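Local coordinates for microbial serine proteinases; subtilisin (Bacillus subtilis, PDB 2GKO), which probably acts as a cold-adapted secreted serine endopeptidase of the subtilisin type, hydrolysing peptide bonds in proteins, with bound calcium ions in its structure, at residues Asn29-Asp34 with Val133-Ser138; Asn63-Arg68 with Leu98-Val103; Ala76-Ala81 with Ser252-Gly257; Val160-Ala165 with Val183-Val188. All blocks are in the same frame, centred on the assembly; numbering follows the deposited sequence.

Contact 1: Asn29-Asp34 with Val133-Ser138; sequences NIAVLD and VVINMS. With CA (calcium ion), chain B; PMS (phenylmethanesulfonic acid), chain G.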
loop_
_atom_site.group_PDB
_atom_site.type_symbol
_atom_site.label_atom_id
_atom_site.label_comp_id
_atom_site.label_asym_id
_atom_site.label_seq_id
_atom_site.Cartn_x
_atom_site.Cartn_y
_atom_site.Cartn_z
ATOM N N ASN A 29 10.681 -4.134 6.371
ATOM C CA ASN A 29 9.885 -5.256 5.859
ATOM C C ASN A 29 8.515 -4.765 5.455
ATOM O O ASN A 29 7.860 -4.075 6.228
ATOM C CB ASN A 29 9.744 -6.330 6.941
ATOM C CG ASN A 29 11.073 -6.701 7.545
ATOM O OD1 ASN A 29 11.865 -7.409 6.904
ATOM N ND2 ASN A 29 11.372 -6.161 8.732
ATOM N N ILE A 30 8.127 -5.029 4.212
ATOM C CA ILE A 30 6.783 -4.753 3.743
ATOM C C ILE A 30 6.022 -6.070 3.698
ATOM O O ILE A 30 6.332 -6.981 2.922
ATOM C CB ILE A 30 6.776 -4.035 2.360
ATOM C CG1 ILE A 30 7.582 -2.729 2.423
ATOM C CG2 ILE A 30 5.343 -3.732 1.946
ATOM C CD1 ILE A 30 7.693 -1.998 1.092
ATOM N N ALA A 31 5.009 -6.164 4.557
ATOM C CA ALA A 31 4.144 -7.301 4.621
ATOM C C ALA A 31 2.926 -7.068 3.740
ATOM O O ALA A 31 2.040 -6.279 4.071
ATOM C CB ALA A 31 3.738 -7.590 6.082
ATOM N N VAL A 32 2.907 -7.754 2.619
ATOM C CA VAL A 32 1.837 -7.647 1.667
ATOM C C VAL A 32 0.842 -8.736 1.985
ATOM O O VAL A 32 1.077 -9.934 1.742
ATOM C CB VAL A 32 2.373 -7.753 0.223
ATOM C CG1 VAL A 32 1.232 -7.749 -0.750
ATOM C CG2 VAL A 32 3.348 -6.588 -0.065
ATOM N N LEU A 33 -0.283 -8.317 2.554
ATOM C CA LEU A 33 -1.363 -9.223 2.964
ATOM C C LEU A 33 -2.360 -9.221 1.846
ATOM O O LEU A 33 -3.058 -8.247 1.609
ATOM C CB LEU A 33 -1.987 -8.754 4.283
ATOM C CG LEU A 33 -1.243 -9.185 5.548
ATOM C CD1 LEU A 33 0.211 -8.722 5.595
ATOM C CD2 LEU A 33 -2.028 -8.615 6.745
ATOM N N ASP A 34 -2.412 -10.317 1.098
ATOM C CA ASP A 34 -3.094 -10.277 -0.205
ATOM C C ASP A 34 -3.307 -11.698 -0.729
ATOM O O ASP A 34 -3.343 -12.644 0.055
ATOM C CB ASP A 34 -2.270 -9.373 -1.166
ATOM C CG ASP A 34 -3.128 -8.640 -2.171
ATOM O OD1 ASP A 34 -3.883 -9.320 -2.946
ATOM O OD2 ASP A 34 -3.094 -7.399 -2.280
ATOM N N VAL A 133 8.134 -3.071 10.404
ATOM C CA VAL A 133 7.198 -3.706 9.486
ATOM C C VAL A 133 6.183 -2.659 9.015
ATOM O O VAL A 133 5.574 -1.934 9.833
ATOM C CB VAL A 133 6.496 -4.908 10.138
ATOM C CG1 VAL A 133 5.511 -5.519 9.178
ATOM C CG2 VAL A 133 7.516 -5.946 10.593
ATOM N N VAL A 134 6.012 -2.591 7.703
ATOM C CA VAL A 134 4.930 -1.856 7.081
ATOM C C VAL A 134 3.974 -2.900 6.505
ATOM O O VAL A 134 4.331 -3.636 5.584
ATOM C CB VAL A 134 5.424 -0.951 5.921
ATOM C CG1 VAL A 134 4.242 -0.166 5.315
ATOM C CG2 VAL A 134 6.517 0.012 6.392
ATOM N N ILE A 135 2.773 -2.990 7.056
ATOM C CA ILE A 135 1.728 -3.788 6.447
ATOM C C ILE A 135 1.088 -3.014 5.306
ATOM O O ILE A 135 0.734 -1.853 5.461
ATOM C CB ILE A 135 0.598 -4.142 7.471
ATOM C CG1 ILE A 135 1.118 -5.186 8.454
ATOM C CG2 ILE A 135 -0.638 -4.650 6.731
ATOM C CD1 ILE A 135 0.164 -5.514 9.624
ATOM N N ASN A 136 0.907 -3.698 4.189
ATOM C CA ASN A 136 0.057 -3.228 3.116
ATOM C C ASN A 136 -1.181 -4.120 2.981
ATOM O O ASN A 136 -1.049 -5.316 2.736
ATOM C CB ASN A 136 0.819 -3.227 1.783
ATOM C CG ASN A 136 -0.011 -2.635 0.673
ATOM O OD1 ASN A 136 0.005 -1.411 0.466
ATOM N ND2 ASN A 136 -0.817 -3.471 0.013
ATOM N N MET A 137 -2.361 -3.529 3.118
ATOM C CA MET A 137 -3.636 -4.217 2.874
ATOM C C MET A 137 -4.372 -3.546 1.719
ATOM O O MET A 137 -5.082 -2.560 1.884
ATOM C CB MET A 137 -4.511 -4.282 4.129
ATOM C CG MET A 137 -3.986 -5.307 5.070
ATOM S SD MET A 137 -5.056 -5.600 6.458
ATOM C CE MET A 137 -4.695 -4.257 7.424
ATOM N N SER A 138 -4.174 -4.104 0.541
ATOM C CA SER A 138 -4.853 -3.659 -0.658
ATOM C C SER A 138 -6.163 -4.416 -0.776
ATOM O O SER A 138 -6.364 -5.255 -1.655
ATOM C CB SER A 138 -3.948 -3.852 -1.872
ATOM O OG SER A 138 -2.947 -2.866 -1.895
HETATM CA CA CA B . 13.883 -8.221 7.065
HETATM C C PMS G . -8.786 -4.413 -4.659
HETATM S S PMS G . -8.310 -2.923 -4.047
HETATM C C1 PMS G . -8.199 -4.729 -6.029
HETATM C C2 PMS G . -8.879 -4.381 -7.195
HETATM C C3 PMS G . -8.349 -4.694 -8.450
HETATM C C4 PMS G . -7.153 -5.395 -8.529
HETATM C C5 PMS G . -6.483 -5.782 -7.374
HETATM C C6 PMS G . -7.016 -5.452 -6.130
HETATM O O2S PMS G . -9.080 -2.697 -2.844
HETATM O O1S PMS G . -8.445 -1.975 -5.149
HETATM O O HOH W 1 14.583 -6.493 8.174
HETATM O O HOH W 2 -2.207 -6.100 0.031
HETATM O O HOH W 3 -5.013 -6.250 -4.063
HETATM O O HOH W 4 15.941 -9.112 7.548
HETATM O O HOH W 5 13.279 -9.084 9.137
#
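N29-D34 and V133-M137 run side by side as neighbouring parallel strands at the heart of the subtilisin-like alpha/beta fold, their axes 23° apart, with S138 just beyond the second strand. Four backbone bonds join them: V134 N reaches N29 O and A31 N reaches V134 O, both at 2.8 Å; N136 N then meets A31 O, and L33 N meets N136 O. Apolar groups fill in beside these bonds. On one face of the sheet A31 CB lies 4.1 Å from V133 CG1, and L33 and M137 lie side by side, L33 CB 4.1 Å from M137 CG, against I119 of helix 112-129. The opposite face holds I30, V134, V32 and N136. The two ends serve different sites. At the start, N29 OD1 binds a calcium ion at 2.2 Å together with E49 and D97, while N29 ND2 is held by K132 O and T131 OG1, which fixes the rotation of the amide. At the far end D34 packs on H71 of the ligand pocket, consistent with the aspartate of a subtilase catalytic triad. S138 OG is hydrogen-bonded to S249 O, and water 3 joins D34 OD2 to S138 O, donating a hydrogen bond of 2.9 Å to each oxygen.

Contact 2: Asn63-Arg68 with Leu98-Val103; sequences NSCTDR and LWAYKV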
loop_
_atom_site.group_PDB
_atom_site.type_symbol
_atom_site.label_atom_id
_atom_site.label_comp_id
_atom_site.label_asym_id
_atom_site.label_seq_id
_atom_site.Cartn_x
_atom_site.Cartn_y
_atom_site.Cartn_z
ATOM N N ASN A 63 6.540 -21.166 4.335
ATOM C CA ASN A 63 7.192 -21.440 3.057
ATOM C C ASN A 63 6.179 -21.697 1.952
ATOM O O ASN A 63 6.388 -22.540 1.067
ATOM C CB ASN A 63 8.170 -22.622 3.192
ATOM C CG ASN A 63 9.273 -22.349 4.207
ATOM O OD1 ASN A 63 10.020 -21.376 4.086
ATOM N ND2 ASN A 63 9.384 -23.222 5.205
ATOM N N SER A 64 5.073 -20.976 2.017
ATOM C CA SER A 64 3.973 -21.130 1.070
ATOM C C SER A 64 3.168 -19.826 1.023
ATOM O O SER A 64 2.800 -19.285 2.059
ATOM C CB SER A 64 3.066 -22.270 1.544
ATOM O OG SER A 64 2.081 -22.575 0.578
ATOM N N CYS A 65 2.928 -19.298 -0.179
ATOM C CA CYS A 65 2.227 -18.036 -0.365
ATOM C C CYS A 65 1.870 -17.848 -1.849
ATOM O O CYS A 65 1.967 -16.745 -2.371
ATOM C CB CYS A 65 3.090 -16.868 0.128
ATOM S SG CYS A 65 4.678 -16.730 -0.691
ATOM N N THR A 66 1.431 -18.923 -2.494
ATOM C CA THR A 66 1.230 -18.956 -3.944
ATOM C C THR A 66 0.130 -18.033 -4.398
ATOM O O THR A 66 -0.963 -18.052 -3.887
ATOM C CB THR A 66 0.937 -20.399 -4.390
ATOM O OG1 THR A 66 2.033 -21.239 -3.978
ATOM C CG2 THR A 66 0.910 -20.511 -5.892
ATOM N N ASP A 67 0.452 -17.167 -5.360
ATOM C CA ASP A 67 -0.516 -16.296 -5.975
ATOM C C ASP A 67 -1.029 -16.937 -7.261
ATOM O O ASP A 67 -0.246 -17.185 -8.164
ATOM C CB ASP A 67 0.161 -14.959 -6.277
ATOM C CG ASP A 67 -0.790 -13.904 -6.713
ATOM O OD1 ASP A 67 -2.033 -14.109 -6.646
ATOM O OD2 ASP A 67 -0.365 -12.830 -7.198
ATOM N N ARG A 68 -2.334 -17.168 -7.333
ATOM C CA ARG A 68 -2.996 -17.690 -8.522
ATOM C C ARG A 68 -3.966 -16.664 -9.093
ATOM O O ARG A 68 -4.715 -16.948 -10.020
ATOM C CB ARG A 68 -3.727 -18.978 -8.172
ATOM C CG ARG A 68 -2.770 -20.090 -7.729
ATOM C CD ARG A 68 -3.453 -21.277 -7.123
ATOM N NE ARG A 68 -2.468 -22.294 -6.751
ATOM C CZ ARG A 68 -2.153 -22.623 -5.496
ATOM N NH1 ARG A 68 -2.737 -22.019 -4.459
ATOM N NH2 ARG A 68 -1.228 -23.552 -5.285
ATOM N N LEU A 98 10.439 -8.312 1.387
ATOM C CA LEU A 98 9.044 -8.696 1.190
ATOM C C LEU A 98 8.639 -9.822 2.130
ATOM O O LEU A 98 9.287 -10.865 2.172
ATOM C CB LEU A 98 8.810 -9.157 -0.259
ATOM C CG LEU A 98 7.435 -9.707 -0.612
ATOM C CD1 LEU A 98 6.347 -8.644 -0.355
ATOM C CD2 LEU A 98 7.458 -10.187 -2.034
ATOM N N TRP A 99 7.555 -9.597 2.873
ATOM C CA TRP A 99 6.867 -10.647 3.626
ATOM C C TRP A 99 5.541 -10.861 2.923
ATOM O O TRP A 99 4.633 -10.033 3.022
ATOM C CB TRP A 99 6.602 -10.242 5.074
ATOM C CG TRP A 99 7.807 -10.061 5.900
ATOM C CD1 TRP A 99 9.123 -10.089 5.488
ATOM C CD2 TRP A 99 7.840 -9.782 7.295
ATOM N NE1 TRP A 99 9.959 -9.867 6.553
ATOM C CE2 TRP A 99 9.201 -9.662 7.677
ATOM C CE3 TRP A 99 6.852 -9.622 8.274
ATOM C CZ2 TRP A 99 9.591 -9.391 9.000
ATOM C CZ3 TRP A 99 7.241 -9.355 9.580
ATOM C CH2 TRP A 99 8.591 -9.260 9.930
ATOM N N ALA A 100 5.471 -11.942 2.159
ATOM C CA ALA A 100 4.314 -12.265 1.339
ATOM C C ALA A 100 3.411 -13.124 2.211
ATOM O O ALA A 100 3.717 -14.298 2.456
ATOM C CB ALA A 100 4.742 -13.009 0.059
ATOM N N TYR A 101 2.328 -12.522 2.714
ATOM C CA TYR A 101 1.360 -13.211 3.579
ATOM C C TYR A 101 0.058 -13.403 2.792
ATOM O O TYR A 101 -0.636 -12.425 2.470
ATOM C CB TYR A 101 1.096 -12.381 4.835
ATOM C CG TYR A 101 2.176 -12.409 5.898
ATOM C CD1 TYR A 101 3.448 -12.956 5.663
ATOM C CD2 TYR A 101 1.923 -11.856 7.164
ATOM C CE1 TYR A 101 4.450 -12.942 6.668
ATOM C CE2 TYR A 101 2.880 -11.864 8.168
ATOM C CZ TYR A 101 4.150 -12.404 7.924
ATOM O OH TYR A 101 5.074 -12.363 8.939
ATOM N N LYS A 102 -0.283 -14.653 2.466
ATOM C CA LYS A 102 -1.494 -14.936 1.697
ATOM C C LYS A 102 -2.659 -14.963 2.682
ATOM O O LYS A 102 -2.688 -15.799 3.573
ATOM C CB LYS A 102 -1.378 -16.234 0.902
ATOM C CG LYS A 102 -2.563 -16.544 0.019
ATOM C CD LYS A 102 -2.285 -17.751 -0.849
ATOM C CE LYS A 102 -3.444 -18.018 -1.772
ATOM N NZ LYS A 102 -3.209 -19.183 -2.697
ATOM N N VAL A 103 -3.573 -14.024 2.525
ATOM C CA VAL A 103 -4.786 -13.921 3.351
ATOM C C VAL A 103 -6.095 -14.016 2.570
ATOM O O VAL A 103 -7.170 -14.125 3.179
ATOM C CB VAL A 103 -4.775 -12.617 4.176
ATOM C CG1 VAL A 103 -3.489 -12.508 4.941
ATOM C CG2 VAL A 103 -5.025 -11.354 3.302
#
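A100 opens the contact from strand 97-102: its methyl group points at the disulfide-bonded C65, CB lying 3.8 Å from C65 SG, and its carbonyl oxygen sits 3.5 Å from C65 CB. With SG bonded to C51, this cysteine ties the 63-68 loop to strand 48-53, the parallel neighbour of strand 97-102 in the central sheet of the subtilase fold; the loop itself leads on to helix 71-80. Two residues along, K102 turns to the same side of its strand. CG stands opposite the backbone N (chi1 -176°) and the rest of the chain is fully extended, which carries the ammonium group past C65 to the T66 carbonyl. There NZ donates to T66 O over 2.8 Å, lying in the carbonyl plane, while CE passes 3.3 Å from T66 O. R68 crosses the lysine at about a right angle, its NH1 3.4 Å from K102 NZ, because both cations converge on the carboxylate of D106 in a pair of salt bridges; T66 CG2 covers one face of the guanidinium. A methionine in place of K102 would probably leave T66 O without its donor and D106 with R68 alone of this cationic pair.

Contact 3: Ala76-Ala81 with Ser252-Gly257; sequences AGSALA and SPHAAG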
loop_
_atom_site.group_PDB
_atom_site.type_symbol
_atom_site.label_atom_id
_atom_site.label_comp_id
_atom_site.label_asym_id
_atom_site.label_seq_id
_atom_site.Cartn_x
_atom_site.Cartn_y
_atom_site.Cartn_z
ATOM N N ALA A 76 2.878 -6.177 -4.582
ATOM C CA ALA A 76 4.266 -6.318 -4.155
ATOM C C ALA A 76 5.235 -5.612 -5.115
ATOM O O ALA A 76 6.170 -4.942 -4.663
ATOM C CB ALA A 76 4.632 -7.756 -4.035
ATOM N N GLY A 77 4.951 -5.698 -6.405
ATOM C CA GLY A 77 5.806 -5.091 -7.418
ATOM C C GLY A 77 5.814 -3.573 -7.326
ATOM O O GLY A 77 6.866 -2.944 -7.481
ATOM N N SER A 78 4.667 -2.962 -7.061
ATOM C CA SER A 78 4.635 -1.515 -6.963
ATOM C C SER A 78 5.416 -1.075 -5.742
ATOM O O SER A 78 6.072 -0.029 -5.742
ATOM C CB SER A 78 3.197 -0.969 -6.920
ATOM O OG SER A 78 2.502 -1.251 -8.130
ATOM N N ALA A 79 5.336 -1.867 -4.667
ATOM C CA ALA A 79 6.014 -1.530 -3.431
ATOM C C ALA A 79 7.542 -1.702 -3.516
ATOM O O ALA A 79 8.288 -0.866 -2.991
ATOM C CB ALA A 79 5.465 -2.381 -2.283
ATOM N N LEU A 80 7.994 -2.791 -4.119
ATOM C CA LEU A 80 9.408 -3.186 -3.969
ATOM C C LEU A 80 10.065 -4.015 -5.080
ATOM O O LEU A 80 11.106 -4.631 -4.849
ATOM C CB LEU A 80 9.619 -3.844 -2.580
ATOM C CG LEU A 80 8.729 -5.029 -2.169
ATOM C CD1 LEU A 80 8.829 -6.227 -3.107
ATOM C CD2 LEU A 80 9.123 -5.441 -0.748
ATOM N N ALA A 81 9.486 -4.041 -6.281
ATOM C CA ALA A 81 10.150 -4.708 -7.420
ATOM C C ALA A 81 11.554 -4.085 -7.580
ATOM O O ALA A 81 11.738 -2.905 -7.325
ATOM C CB ALA A 81 9.349 -4.550 -8.687
ATOM N N SER A 252 -2.126 1.998 -2.622
ATOM C CA SER A 252 -1.628 1.598 -1.328
ATOM C C SER A 252 -0.147 1.187 -1.351
ATOM O O SER A 252 0.613 1.710 -0.548
ATOM C CB SER A 252 -2.536 0.501 -0.733
ATOM O OG SER A 252 -2.182 0.206 0.618
ATOM N N PRO A 253 0.276 0.268 -2.218
ATOM C CA PRO A 253 1.695 -0.127 -2.211
ATOM C C PRO A 253 2.671 0.943 -2.643
ATOM O O PRO A 253 3.814 0.847 -2.253
ATOM C CB PRO A 253 1.745 -1.302 -3.170
ATOM C CG PRO A 253 0.564 -1.144 -4.040
ATOM C CD PRO A 253 -0.488 -0.563 -3.160
ATOM N N HIS A 254 2.250 1.922 -3.428
ATOM C CA HIS A 254 3.103 3.084 -3.670
ATOM C C HIS A 254 3.423 3.800 -2.356
ATOM O O HIS A 254 4.573 4.114 -2.061
ATOM C CB HIS A 254 2.430 4.045 -4.623
ATOM C CG HIS A 254 2.506 3.634 -6.055
ATOM N ND1 HIS A 254 1.546 2.848 -6.654
ATOM C CD2 HIS A 254 3.405 3.931 -7.029
ATOM C CE1 HIS A 254 1.840 2.693 -7.932
ATOM N NE2 HIS A 254 2.982 3.318 -8.176
ATOM N N ALA A 255 2.400 4.026 -1.545
ATOM C CA ALA A 255 2.578 4.598 -0.224
ATOM C C ALA A 255 3.349 3.694 0.721
ATOM O O ALA A 255 4.155 4.171 1.491
ATOM C CB ALA A 255 1.247 4.930 0.374
ATOM N N ALA A 256 3.105 2.385 0.687
ATOM C CA ALA A 256 3.798 1.468 1.611
ATOM C C ALA A 256 5.286 1.447 1.275
ATOM O O ALA A 256 6.128 1.438 2.165
ATOM C CB ALA A 256 3.227 0.068 1.514
ATOM N N GLY A 257 5.595 1.422 -0.009
ATOM C CA GLY A 257 6.960 1.527 -0.506
ATOM C C GLY A 257 7.625 2.833 -0.100
ATOM O O GLY A 257 8.773 2.850 0.391
#
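S78 and H254 meet because of how H254 is turned: its CB heads away from A76-A81, but chi1 of -78°, with CG beside the backbone N, brings the imidazole back, and chi2 of 90° presents a face to the serine. S78 CB lies 3.9 Å above that ring, displaced toward its rim, and also touches P253 CG at 3.9 Å, so this one methylene meets both the proline and the histidine. The ring is kept from turning by the bond of H254 ND1 to M250 O, one turn earlier. A79 comes next along the helix, with CB 4.0 Å from P253 CB and its CA 3.4 Å from P253 O in a CA-H...O contact. The carbonyl of the same residue meets the glycine: A79 O lies 3.7 Å from G257 CA, and a beta carbon on G257 would collide with that oxygen. Small residues thus let the two helix axes approach to 7.5 Å at an angle of 31°. S78 also rests on V233 and S235. The helices run in roughly the same direction and carry H71 and S249 of the ligand pocket near their starts, as in the subtilase fold, where the histidine and serine of the triad are placed this way.

Contact 4: Val160-Ala165 with Val183-Val188; sequences VLIIAA and VNAVAV. With NA (sodium ion), chain F.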
loop_
_atom_site.group_PDB
_atom_site.type_symbol
_atom_site.label_atom_id
_atom_site.label_comp_id
_atom_site.label_asym_id
_atom_site.label_seq_id
_atom_site.Cartn_x
_atom_site.Cartn_y
_atom_site.Cartn_z
ATOM N N VAL A 160 3.896 -1.496 14.286
ATOM C CA VAL A 160 3.718 -1.767 12.862
ATOM C C VAL A 160 2.974 -0.595 12.220
ATOM O O VAL A 160 2.018 -0.067 12.792
ATOM C CB VAL A 160 2.953 -3.098 12.636
ATOM C CG1 VAL A 160 2.685 -3.359 11.159
ATOM C CG2 VAL A 160 3.709 -4.251 13.257
ATOM N N LEU A 161 3.453 -0.141 11.064
ATOM C CA LEU A 161 2.751 0.851 10.262
ATOM C C LEU A 161 1.810 0.125 9.299
ATOM O O LEU A 161 2.230 -0.780 8.602
ATOM C CB LEU A 161 3.720 1.707 9.481
ATOM C CG LEU A 161 3.106 2.832 8.649
ATOM C CD1 LEU A 161 2.347 3.832 9.509
ATOM C CD2 LEU A 161 4.191 3.532 7.903
ATOM N N ILE A 162 0.542 0.509 9.292
ATOM C CA ILE A 162 -0.463 -0.149 8.453
ATOM C C ILE A 162 -0.956 0.800 7.359
ATOM O O ILE A 162 -1.483 1.856 7.647
ATOM C CB ILE A 162 -1.645 -0.657 9.291
ATOM C CG1 ILE A 162 -1.177 -1.717 10.308
ATOM C CG2 ILE A 162 -2.702 -1.241 8.383
ATOM C CD1 ILE A 162 -1.111 -1.248 11.708
ATOM N N ILE A 163 -0.759 0.402 6.113
ATOM C CA ILE A 163 -1.208 1.149 4.938
ATOM C C ILE A 163 -2.290 0.329 4.260
ATOM O O ILE A 163 -2.152 -0.878 4.134
ATOM C CB ILE A 163 -0.038 1.390 3.935
ATOM C CG1 ILE A 163 1.232 1.893 4.642
ATOM C CG2 ILE A 163 -0.478 2.332 2.789
ATOM C CD1 ILE A 163 1.080 3.189 5.341
ATOM N N ALA A 164 -3.372 0.977 3.839
ATOM C CA ALA A 164 -4.476 0.280 3.191
ATOM C C ALA A 164 -5.111 1.092 2.079
ATOM O O ALA A 164 -5.123 2.308 2.102
ATOM C CB ALA A 164 -5.539 -0.069 4.221
ATOM N N ALA A 165 -5.716 0.380 1.148
ATOM C CA ALA A 165 -6.534 0.979 0.122
ATOM C C ALA A 165 -7.715 1.739 0.735
ATOM O O ALA A 165 -8.376 1.238 1.638
ATOM C CB ALA A 165 -7.060 -0.101 -0.779
ATOM N N VAL A 183 -8.781 4.294 12.393
ATOM C CA VAL A 183 -7.920 5.377 12.813
ATOM C C VAL A 183 -6.427 4.986 12.778
ATOM O O VAL A 183 -5.575 5.836 12.571
ATOM C CB VAL A 183 -8.358 5.952 14.200
ATOM C CG1 VAL A 183 -7.917 5.038 15.339
ATOM C CG2 VAL A 183 -7.825 7.351 14.372
ATOM N N ASN A 184 -6.137 3.698 12.959
ATOM C CA ASN A 184 -4.761 3.193 12.943
ATOM C C ASN A 184 -4.335 2.582 11.612
ATOM O O ASN A 184 -3.327 1.891 11.558
ATOM C CB ASN A 184 -4.547 2.206 14.096
ATOM C CG ASN A 184 -4.551 2.903 15.454
ATOM O OD1 ASN A 184 -4.159 4.061 15.558
ATOM N ND2 ASN A 184 -5.011 2.198 16.489
ATOM N N ALA A 185 -5.078 2.887 10.544
ATOM C CA ALA A 185 -4.671 2.530 9.174
ATOM C C ALA A 185 -4.574 3.774 8.307
ATOM O O ALA A 185 -5.388 4.659 8.416
ATOM C CB ALA A 185 -5.651 1.545 8.571
ATOM N N VAL A 186 -3.559 3.847 7.452
ATOM C CA VAL A 186 -3.411 4.937 6.510
ATOM C C VAL A 186 -4.203 4.596 5.254
ATOM O O VAL A 186 -3.797 3.720 4.481
ATOM C CB VAL A 186 -1.922 5.156 6.158
ATOM C CG1 VAL A 186 -1.750 6.187 5.061
ATOM C CG2 VAL A 186 -1.131 5.532 7.375
ATOM N N ALA A 187 -5.318 5.288 5.042
ATOM C CA ALA A 187 -6.142 5.061 3.865
ATOM C C ALA A 187 -5.577 5.843 2.703
ATOM O O ALA A 187 -5.454 7.060 2.775
ATOM C CB ALA A 187 -7.576 5.476 4.107
ATOM N N VAL A 188 -5.288 5.146 1.608
ATOM C CA VAL A 188 -4.685 5.724 0.436
ATOM C C VAL A 188 -5.668 5.803 -0.746
ATOM O O VAL A 188 -6.229 4.783 -1.206
ATOM C CB VAL A 188 -3.452 4.910 0.013
ATOM C CG1 VAL A 188 -2.733 5.613 -1.176
ATOM C CG2 VAL A 188 -2.511 4.741 1.177
HETATM NA NA NA F . -7.579 5.326 8.294
HETATM O O HOH W 6 -0.972 2.745 10.311
HETATM O O HOH W 7 -6.596 7.073 7.029
HETATM O O HOH W 8 -9.269 6.936 8.678
#
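The flat groups that join I162, A164, V186 and V188 are peptide units, in the parallel pairing of two neighbouring strands of the subtilisin-like alpha/beta fold. V186 N donates to I162 O over 2.9 Å from 19° off the carbonyl plane, and A164 N reaches V186 O with a larger tilt. V188 N approaches A164 O almost straight on. On one face of the sheet lie I163 and V186, on the other A164 and A187. I163 makes the tightest apolar contacts: with chi1 at -47° and chi2 at -61° its chain bends back so that CD1 rests 3.7 Å from V186 CB, while the other branch, CG2, meets V188 CG2 at 3.5 Å. Helix 248-265 covers this face through S252 against I163 and A251 against V188. With an alanine in place of I163, V188 would probably lose its apolar partner on this strand and V186 its closest one, leaving a gap beside that helix. Toward the start of the pairing, I162 CG2 touches A185 CB, and water 6 accepts a hydrogen bond from I162 N and donates one to N184 O. A165, at the other end, borders the bound phenylmethanesulfonic acid. Beside V183-V188 sits a sodium ion, whose protein ligands are the carbonyl oxygens of G180, L182 and A185. The metal bond from A185 O is 2.3 Å long. Water 7, another ligand of the sodium, accepts a hydrogen bond of 3.0 Å from A187 N.

In the fold
Contacts 1, 2 and 4 share one sheet, in which strands 48-53, 97-102, 29-34, 133-137, 161-165 and 186-192 follow one another; contact 2 lies at one side, contact 4 about 20 Å away (centre to centre), and contact 1 between them, 10 to 11 Å from each. Contact 3 joins helices 71-80 and 248-265, which pack on this sheet, its centre 9 Å from that of contact 1. Along the chain, contact 2 is nested within the loop closed by contact 1, contact 4 lies inside the loop of contact 3, and contacts 1 and 3 interlock. Distant stretches are thereby drawn together around the ligand pocket, which S138 and A165 help to line, while one calcium and the sodium lie near the starts of strands 29-34 and 186-192.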